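Local atomic coordinates of polyketide synthase PksR (Bacillus subtilis, PDB entry 4U3V), a protein that takes part in intermediate steps of bacillaene biosynthesis, the chain here being its double-hotdog enoyl-isomerase domain. Residues A[64-69]-A[236-241]; A[79-84]-A[231-236]. All coordinates share one frame; numbering follows the deposited sequence.

In the fold
Both contacts sit on the seam of the double hotdog, where strand 230-239 of the C-terminal hotdog meets elements of the N-terminal one. Interaction 2 runs along the backbone: 79-84 and 231-236 pair antiparallel, bringing strands of the two halves together side by side. Interaction 1 uses the later part of the same strand, whose side chains from 236-241 meet the end of helix 56-69 through aromatic rings. Their centres lie about 15 Å apart and Ile236 belongs to both segments on the C-terminal side. Strand 75-83 follows helix 56-69 in the chain, and interaction 2 is nested within the loop that interaction 1 closes.

Interaction 1: A[64-69]-A[236-241]; sequences EAFFNL and IQFTKQ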
loop_
_atom_site.group_PDB
_atom_site.type_symbol
_atom_site.label_atom_id
_atom_site.label_comp_id
_atom_site.label_asym_id
_atom_site.label_seq_id
_atom_site.Cartn_x
_atom_site.Cartn_y
_atom_site.Cartn_z
ATOM N N GLU A 64 4.868 -0.382 -11.296
ATOM C CA GLU A 64 5.136 -1.140 -12.515
ATOM C C GLU A 64 5.067 -0.284 -13.771
ATOM O O GLU A 64 5.872 -0.490 -14.690
ATOM C CB GLU A 64 4.183 -2.329 -12.656
ATOM C CG GLU A 64 4.382 -3.375 -11.587
ATOM C CD GLU A 64 5.813 -3.867 -11.515
ATOM O OE1 GLU A 64 6.457 -3.964 -12.584
ATOM O OE2 GLU A 64 6.327 -4.066 -10.393
ATOM N N ALA A 65 4.067 0.589 -13.851
ATOM C CA ALA A 65 3.869 1.435 -15.014
ATOM C C ALA A 65 5.046 2.386 -15.140
ATOM O O ALA A 65 5.552 2.594 -16.242
ATOM C CB ALA A 65 2.578 2.202 -14.944
ATOM N N PHE A 66 5.526 2.904 -14.008
ATOM C CA PHE A 66 6.796 3.665 -14.046
ATOM C C PHE A 66 8.006 2.917 -14.644
ATOM O O PHE A 66 8.712 3.465 -15.499
ATOM C CB PHE A 66 7.148 4.211 -12.647
ATOM C CG PHE A 66 8.537 4.804 -12.570
ATOM C CD1 PHE A 66 8.744 6.134 -12.918
ATOM C CD2 PHE A 66 9.633 4.008 -12.251
ATOM C CE1 PHE A 66 10.009 6.678 -12.858
ATOM C CE2 PHE A 66 10.915 4.546 -12.207
ATOM C CZ PHE A 66 11.088 5.882 -12.537
ATOM N N PHE A 67 8.308 1.729 -14.119
ATOM C CA PHE A 67 9.456 0.942 -14.576
ATOM C C PHE A 67 9.338 0.495 -16.028
ATOM O O PHE A 67 10.349 0.406 -16.738
ATOM C CB PHE A 67 9.697 -0.236 -13.660
ATOM C CG PHE A 67 10.326 0.143 -12.347
ATOM C CD1 PHE A 67 11.376 1.062 -12.305
ATOM C CD2 PHE A 67 9.871 -0.401 -11.161
ATOM C CE1 PHE A 67 11.971 1.399 -11.100
ATOM C CE2 PHE A 67 10.475 -0.078 -9.952
ATOM C CZ PHE A 67 11.521 0.826 -9.921
ATOM N N ASN A 68 8.097 0.335 -16.489
ATOM C CA ASN A 68 7.798 0.029 -17.896
ATOM C C ASN A 68 8.102 1.198 -18.824
ATOM O O ASN A 68 8.578 1.004 -19.952
ATOM C CB ASN A 68 6.314 -0.356 -18.042
ATOM C CG ASN A 68 6.015 -1.056 -19.350
ATOM O OD1 ASN A 68 6.474 -2.175 -19.582
ATOM N ND2 ASN A 68 5.208 -0.425 -20.184
ATOM N N LEU A 69 7.821 2.406 -18.339
ATOM C CA LEU A 69 8.079 3.656 -19.047
ATOM C C LEU A 69 9.565 4.056 -18.985
ATOM O O LEU A 69 10.144 4.522 -19.973
ATOM C CB LEU A 69 7.223 4.754 -18.425
ATOM C CG LEU A 69 6.563 5.846 -19.259
ATOM C CD1 LEU A 69 6.340 5.388 -20.692
ATOM C CD2 LEU A 69 5.255 6.254 -18.596
ATOM N N ILE A 236 5.328 8.368 -3.085
ATOM C CA ILE A 236 6.081 7.173 -2.805
ATOM C C ILE A 236 7.436 7.327 -3.454
ATOM O O ILE A 236 7.502 7.737 -4.607
ATOM C CB ILE A 236 5.400 5.922 -3.425
ATOM C CG1 ILE A 236 3.895 5.943 -3.111
ATOM C CG2 ILE A 236 6.139 4.653 -2.984
ATOM C CD1 ILE A 236 3.128 4.736 -3.653
ATOM N N GLN A 237 8.498 7.035 -2.720
ATOM C CA GLN A 237 9.845 6.984 -3.319
ATOM C C GLN A 237 10.367 5.587 -3.248
ATOM O O GLN A 237 10.456 5.017 -2.175
ATOM C CB GLN A 237 10.827 7.897 -2.544
ATOM C CG GLN A 237 10.320 9.307 -2.287
ATOM C CD GLN A 237 11.363 10.158 -1.568
ATOM O OE1 GLN A 237 12.218 9.636 -0.851
ATOM N NE2 GLN A 237 11.252 11.464 -1.705
ATOM N N PHE A 238 10.762 5.026 -4.394
ATOM C CA PHE A 238 11.036 3.611 -4.448
ATOM C C PHE A 238 12.227 3.308 -5.376
ATOM O O PHE A 238 12.597 4.145 -6.190
ATOM C CB PHE A 238 9.771 2.878 -4.973
ATOM C CG PHE A 238 9.289 3.396 -6.285
ATOM C CD1 PHE A 238 9.811 2.854 -7.465
ATOM C CD2 PHE A 238 8.411 4.481 -6.375
ATOM C CE1 PHE A 238 9.438 3.381 -8.681
ATOM C CE2 PHE A 238 7.991 4.971 -7.602
ATOM C CZ PHE A 238 8.573 4.452 -8.764
ATOM N N THR A 239 12.780 2.110 -5.220
ATOM C CA THR A 239 13.794 1.533 -6.144
ATOM C C THR A 239 13.358 0.208 -6.761
ATOM O O THR A 239 12.325 -0.362 -6.381
ATOM C CB THR A 239 15.134 1.279 -5.437
ATOM O OG1 THR A 239 15.092 0.036 -4.720
ATOM C CG2 THR A 239 15.444 2.413 -4.467
ATOM N N LYS A 240 14.183 -0.291 -7.689
ATOM C CA LYS A 240 13.923 -1.543 -8.387
ATOM C C LYS A 240 14.360 -2.746 -7.568
ATOM O O LYS A 240 14.020 -3.868 -7.913
ATOM C CB LYS A 240 14.663 -1.558 -9.727
ATOM C CG LYS A 240 13.919 -0.907 -10.876
ATOM C CD LYS A 240 14.556 -1.239 -12.223
ATOM C CE LYS A 240 14.043 -2.559 -12.781
ATOM N NZ LYS A 240 12.660 -2.441 -13.324
ATOM N N GLN A 241 15.172 -2.540 -6.532
ATOM C CA GLN A 241 15.611 -3.662 -5.703
ATOM C C GLN A 241 14.495 -4.186 -4.811
ATOM O O GLN A 241 14.039 -3.500 -3.892
ATOM C CB GLN A 241 16.847 -3.307 -4.870
ATOM C CG GLN A 241 17.464 -4.504 -4.157
ATOM C CD GLN A 241 17.792 -5.659 -5.097
ATOM O OE1 GLN A 241 18.791 -5.626 -5.819
ATOM N NE2 GLN A 241 16.966 -6.704 -5.065
#
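The Phe67 ring has partners on its two sides: Lys240 over one face, and on the other side the edge of Phe238, offset from the ring centre. Phe238 also turns its edge to a face of Phe66, so a single ring edge serves both helix phenylalanines. Its CE1 is the pivot, 3.6 Å from Phe66 CD2 and 3.5 Å from Phe67 CZ; from there CD1 leans toward Phe67 and CZ toward Phe66. Both pairs are offset T-shaped stacks, with planes at 84° to Phe66 and 90° to Phe67, and the ring centroids are 5.3 Å and 5.4 Å from that of Phe238. At the rim of Phe67, CZ lies 3.7 Å from Thr239 C, close to the ring plane.

Successive residues on the helix send their rings different ways: Phe66 has CG anti to the backbone N (chi1 171°), whereas CG of Phe67 stands beside its N. The Lys240 chain runs antiparallel to the Phe67 side chain, over its face. Bends at the last two torsions of its chain fold the ammonium group back over the ring, and NZ ends 4.0 Å from the Phe67 centroid in a cation-pi contact.

The contact joins the last turns of helix 56-69, in the N-terminal hotdog, to strand 230-239 of the C-terminal hotdog. Phe238 also packs on Ile78 of strand 75-83 and Leu276 of strand 274-283, so the cluster rests on aliphatic side chains of the sheet, while Phe66 also meets the ring of Phe70, just past the helix end.

No hydrogen bond crosses between the two segments. The attraction probably comes from burial of apolar surface, edge-to-face ring contacts and the cation-pi contact of Lys240, where Glu64 OE1, 6.4 Å from Lys240 NZ, could add only a weak long-range attraction.

Interaction 2: A[79-84]-A[231-236]; sequences SKLSYI and FGINDI
Leu81 and Ile233 form the hydrogen-bonded pair at the middle of this antiparallel ladder, whose short strands run at 159° to each other, with Leu81 N 3.0 Å from Ile233 O and Ile233 N 2.9 Å from Leu81 O. Tyr83 N extends the ladder at one end by bonding to Phe231 O, while at the other the nearly straight bond from Lys80 N reaches Asn234 O at 2.9 Å.

Of the side chains, Tyr83 does most of the work. Its CG stands beside the backbone N (chi1 -57°), which lays the ring back over the partner strand. Gly232 CA sits over the ring centre, 3.8 Å from the centroid, in a CH-pi contact; a CB on this residue would run into Leu81 O. Beyond the ring, Tyr83 OH crosses to Ile233, touching CD1 at 3.6 Å. Tyr58 meets this tyrosine from outside the two segments.

This ladder is the join of the double hotdog: strand 75-83 of the N-terminal half pairs with strand 230-239 of the C-terminal half, and their other neighbours are strands 121-132 and 274-283. The second strand turns a corner at Asn234, where a classic beta bulge sets Asn234 and Asp235 together opposite Ser279 of strand 274-283.

Leu81, on the same face as Ile233, brings CD2 to 4.4 Å from Ile233 CD1 and reaches Ile236 CD1 past the corner. Near the corner a water donates to both Leu81 O and Asn234 OD1. Leu81 O thus accepts from the water as well as from Ile233 N, and Gly232 CA makes a CA-H...O contact with it at 3.1 Å.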
loop_
_atom_site.group_PDB
_atom_site.type_symbol
_atom_site.label_atom_id
_atom_site.label_comp_id
_atom_site.label_asym_id
_atom_site.label_seq_id
_atom_site.Cartn_x
_atom_site.Cartn_y
_atom_site.Cartn_z
ATOM N N SER A 79 3.435 10.234 -7.345
ATOM C CA SER A 79 2.876 11.393 -6.619
ATOM C C SER A 79 1.378 11.449 -6.767
ATOM O O SER A 79 0.836 11.084 -7.819
ATOM C CB SER A 79 3.476 12.706 -7.158
ATOM O OG SER A 79 4.883 12.605 -7.289
ATOM N N LYS A 80 0.701 11.977 -5.741
ATOM C CA LYS A 80 -0.705 12.338 -5.802
ATOM C C LYS A 80 -1.596 11.162 -6.215
ATOM O O LYS A 80 -2.519 11.296 -7.026
ATOM C CB LYS A 80 -0.955 13.558 -6.699
ATOM C CG LYS A 80 0.018 14.684 -6.405
ATOM C CD LYS A 80 -0.477 16.012 -6.944
ATOM C CE LYS A 80 0.445 17.136 -6.480
ATOM N NZ LYS A 80 0.205 18.386 -7.260
ATOM N N LEU A 81 -1.289 10.003 -5.648
ATOM C CA LEU A 81 -2.076 8.786 -5.940
ATOM C C LEU A 81 -3.379 8.846 -5.146
ATOM O O LEU A 81 -3.397 8.980 -3.896
ATOM C CB LEU A 81 -1.253 7.562 -5.538
ATOM C CG LEU A 81 -1.903 6.201 -5.755
ATOM C CD1 LEU A 81 -2.126 5.979 -7.257
ATOM C CD2 LEU A 81 -1.008 5.114 -5.121
ATOM N N SER A 82 -4.476 8.825 -5.867
ATOM C CA SER A 82 -5.793 9.001 -5.293
ATOM C C SER A 82 -6.675 7.821 -5.707
ATOM O O SER A 82 -6.608 7.398 -6.854
ATOM C CB SER A 82 -6.355 10.323 -5.833
ATOM O OG SER A 82 -7.730 10.391 -5.655
ATOM N N TYR A 83 -7.435 7.256 -4.762
ATOM C CA TYR A 83 -8.272 6.074 -5.006
ATOM C C TYR A 83 -9.656 6.584 -5.354
ATOM O O TYR A 83 -10.276 7.326 -4.577
ATOM C CB TYR A 83 -8.354 5.139 -3.770
ATOM C CG TYR A 83 -6.984 4.664 -3.275
ATOM C CD1 TYR A 83 -5.872 4.666 -4.122
ATOM C CD2 TYR A 83 -6.800 4.272 -1.953
ATOM C CE1 TYR A 83 -4.605 4.295 -3.669
ATOM C CE2 TYR A 83 -5.559 3.844 -1.506
ATOM C CZ TYR A 83 -4.459 3.934 -2.323
ATOM O OH TYR A 83 -3.229 3.540 -1.849
ATOM N N ILE A 84 -10.107 6.255 -6.555
ATOM C CA ILE A 84 -11.308 6.867 -7.105
ATOM C C ILE A 84 -12.555 6.084 -6.714
ATOM O O ILE A 84 -13.571 6.650 -6.268
ATOM C CB ILE A 84 -11.176 6.992 -8.648
ATOM C CG1 ILE A 84 -10.070 7.968 -8.976
ATOM C CG2 ILE A 84 -12.500 7.462 -9.262
ATOM C CD1 ILE A 84 -10.081 9.206 -8.104
ATOM N N PHE A 231 -7.408 6.327 1.303
ATOM C CA PHE A 231 -7.913 7.350 0.381
ATOM C C PHE A 231 -6.855 7.603 -0.723
ATOM O O PHE A 231 -7.168 7.944 -1.864
ATOM C CB PHE A 231 -8.122 8.621 1.220
ATOM C CG PHE A 231 -8.653 9.796 0.451
ATOM C CD1 PHE A 231 -10.029 10.009 0.343
ATOM C CD2 PHE A 231 -7.786 10.759 -0.054
ATOM C CE1 PHE A 231 -10.525 11.127 -0.314
ATOM C CE2 PHE A 231 -8.277 11.870 -0.732
ATOM C CZ PHE A 231 -9.649 12.051 -0.863
ATOM N N GLY A 232 -5.590 7.408 -0.394
ATOM C CA GLY A 232 -4.537 7.551 -1.374
ATOM C C GLY A 232 -3.244 7.869 -0.666
ATOM O O GLY A 232 -3.153 7.674 0.559
ATOM N N ILE A 233 -2.197 8.103 -1.452
ATOM C CA ILE A 233 -0.827 8.305 -0.963
ATOM C C ILE A 233 -0.215 9.518 -1.692
ATOM O O ILE A 233 -0.098 9.525 -2.911
ATOM C CB ILE A 233 0.049 7.045 -1.191
ATOM C CG1 ILE A 233 -0.665 5.794 -0.656
ATOM C CG2 ILE A 233 1.463 7.267 -0.616
ATOM C CD1 ILE A 233 0.091 4.491 -0.917
ATOM N N ASN A 234 0.201 10.543 -0.954
ATOM C CA ASN A 234 0.747 11.764 -1.584
ATOM C C ASN A 234 2.078 11.594 -2.336
ATOM O O ASN A 234 2.302 12.234 -3.387
ATOM C CB ASN A 234 0.885 12.888 -0.540
ATOM C CG ASN A 234 -0.457 13.433 -0.075
ATOM O OD1 ASN A 234 -1.482 13.243 -0.725
ATOM N ND2 ASN A 234 -0.444 14.145 1.052
ATOM N N ASP A 235 2.932 10.705 -1.834
ATOM C CA ASP A 235 4.234 10.442 -2.444
ATOM C C ASP A 235 4.750 9.054 -2.098
ATOM O O ASP A 235 4.743 8.630 -0.930
ATOM C CB ASP A 235 5.249 11.523 -2.049
ATOM C CG ASP A 235 6.481 11.539 -2.958
ATOM O OD1 ASP A 235 6.350 11.855 -4.165
ATOM O OD2 ASP A 235 7.588 11.239 -2.460
ATOM N N ILE A 236 5.328 8.368 -3.085
ATOM C CA ILE A 236 6.081 7.173 -2.805
ATOM C C ILE A 236 7.436 7.327 -3.454
ATOM O O ILE A 236 7.502 7.737 -4.607
ATOM C CB ILE A 236 5.400 5.922 -3.425
ATOM C CG1 ILE A 236 3.895 5.943 -3.111
ATOM C CG2 ILE A 236 6.139 4.653 -2.984
ATOM C CD1 ILE A 236 3.128 4.736 -3.653
HETATM O O HOH W 1 -2.906 11.449 -2.543
#